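Enoyl-CoA hydratase subunit I (Geobacillus kaustophilus, PDB 2PBP) probably catalyses the reversible addition of water to the double bond of enoyl-CoA thioesters. Local coordinates at residues A[31-34]-A[35-39]. Residues are numbered along the deposited sequence; the frame is centred on the assembly and turned at random.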
loop_
_atom_site.group_PDB
_atom_site.type_symbol
_atom_site.label_atom_id
_atom_site.label_comp_id
_atom_site.label_asym_id
_atom_site.label_seq_id
_atom_site.Cartn_x
_atom_site.Cartn_y
_atom_site.Cartn_z
ATOM N N ARG A 31 -13.852 -2.039 29.267
ATOM C CA ARG A 31 -12.439 -2.275 29.517
ATOM C C ARG A 31 -12.183 -3.763 29.765
ATOM O O ARG A 31 -11.154 -4.299 29.353
ATOM C CB ARG A 31 -11.948 -1.455 30.715
ATOM C CG ARG A 31 -11.948 0.054 30.494
ATOM C CD ARG A 31 -11.121 0.755 31.564
ATOM N NE ARG A 31 -11.577 0.426 32.914
ATOM C CZ ARG A 31 -12.667 0.931 33.480
ATOM N NH1 ARG A 31 -13.420 1.799 32.819
ATOM N NH2 ARG A 31 -13.008 0.563 34.707
ATOM N N GLN A 32 -13.125 -4.433 30.425
ATOM C CA GLN A 32 -12.977 -5.858 30.713
ATOM C C GLN A 32 -12.972 -6.684 29.428
ATOM O O GLN A 32 -12.145 -7.582 29.261
ATOM C CB GLN A 32 -14.107 -6.334 31.633
ATOM C CG GLN A 32 -14.074 -7.824 31.960
ATOM C CD GLN A 32 -12.748 -8.267 32.545
ATOM O OE1 GLN A 32 -12.117 -7.537 33.311
ATOM N NE2 GLN A 32 -12.324 -9.479 32.197
ATOM N N MET A 33 -13.901 -6.377 28.528
ATOM C CA MET A 33 -14.002 -7.085 27.252
ATOM C C MET A 33 -12.720 -6.903 26.439
ATOM O O MET A 33 -12.168 -7.866 25.905
ATOM C CB MET A 33 -15.207 -6.561 26.456
ATOM C CG MET A 33 -15.318 -7.090 25.025
ATOM S SD MET A 33 -15.640 -8.867 24.902
ATOM C CE MET A 33 -17.449 -8.863 24.791
ATOM N N VAL A 34 -12.246 -5.665 26.350
ATOM C CA VAL A 34 -11.024 -5.380 25.605
ATOM C C VAL A 34 -9.841 -6.160 26.173
ATOM O O VAL A 34 -9.048 -6.724 25.419
ATOM C CB VAL A 34 -10.698 -3.869 25.623
ATOM C CG1 VAL A 34 -9.355 -3.609 24.936
ATOM C CG2 VAL A 34 -11.812 -3.096 24.923
ATOM N N ALA A 35 -9.727 -6.201 27.500
ATOM C CA ALA A 35 -8.633 -6.922 28.137
ATOM C C ALA A 35 -8.659 -8.398 27.747
ATOM O O ALA A 35 -7.617 -8.990 27.478
ATOM C CB ALA A 35 -8.707 -6.775 29.654
ATOM N N GLU A 36 -9.849 -8.990 27.709
ATOM C CA GLU A 36 -9.968 -10.396 27.335
ATOM C C GLU A 36 -9.579 -10.600 25.874
ATOM O O GLU A 36 -8.918 -11.581 25.527
ATOM C CB GLU A 36 -11.392 -10.901 27.581
ATOM C CG GLU A 36 -11.723 -11.067 29.060
ATOM C CD GLU A 36 -13.072 -11.715 29.294
ATOM O OE1 GLU A 36 -13.337 -12.772 28.685
ATOM O OE2 GLU A 36 -13.866 -11.171 30.091
ATOM N N ILE A 37 -9.987 -9.668 25.021
ATOM C CA ILE A 37 -9.660 -9.748 23.604
ATOM C C ILE A 37 -8.144 -9.685 23.435
ATOM O O ILE A 37 -7.565 -10.470 22.690
ATOM C CB ILE A 37 -10.318 -8.597 22.812
ATOM C CG1 ILE A 37 -11.843 -8.730 22.881
ATOM C CG2 ILE A 37 -9.831 -8.612 21.370
ATOM C CD1 ILE A 37 -12.618 -7.491 22.438
ATOM N N VAL A 38 -7.503 -8.755 24.139
ATOM C CA VAL A 38 -6.049 -8.606 24.062
ATOM C C VAL A 38 -5.340 -9.887 24.493
ATOM O O VAL A 38 -4.396 -10.341 23.839
ATOM C CB VAL A 38 -5.555 -7.445 24.957
ATOM C CG1 VAL A 38 -4.033 -7.454 25.038
ATOM C CG2 VAL A 38 -6.040 -6.122 24.396
ATOM N N ALA A 39 -5.802 -10.467 25.593
ATOM C CA ALA A 39 -5.208 -11.690 26.110
ATOM C C ALA A 39 -5.350 -12.830 25.103
ATOM O O ALA A 39 -4.394 -13.555 24.837
ATOM C CB ALA A 39 -5.861 -12.068 27.431
#
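Val-34 and Val-38 sit one helical turn apart, and the carbonyl of the first receives the amide of the second: Val-38 N lies 2.9 Å from Val-34 O, with an N-H...O angle of 164°. Val-38 CG2, beside its own backbone N, comes within 3.2 Å of Val-34 O, while the methyls Val-34 CG1 and Val-38 CG2 meet more loosely at 4.2 Å. Ala-35 closes the preceding turn through its N, 3.0 Å from Arg-31 O, and its CB rests beside that oxygen and Gln-32 O. These i to i+4 bonds define the first turns of helix 31-46, the crossover helix between parallel strands 15-20 and 52-57 in a beta-alpha-beta unit of the crotonase-like fold. Val-34 and Ala-35 face Asp-87 of helix 86-92, and Val-38 reaches Arg-90 and Leu-91. Around the helix, Gln-32 bends at chi2 (55°) and brings NE2 to 3.1 Å from Glu-36 OE2; the bond is nearly straight (174°), and the acceptor lies in the amide plane, while the donor reaches OE2 on its anti side, somewhat out of the carboxylate plane. Glu-36 OE1 accepts the backbone amides of Val-5 and Ser-6, so both carboxylate oxygens are engaged. With an alanine here, the amides of Val-5 and Ser-6 and Gln-32 NE2 would probably lose this shared carboxylate, weakening the tie to the N-terminal segment. Met-33 CG, placed anti to the backbone N, lies 3.8 Å from Ile-37 CD1; Met-33 also touches Ile-7 of strand 7-12, and Ile-37 touches Leu-29.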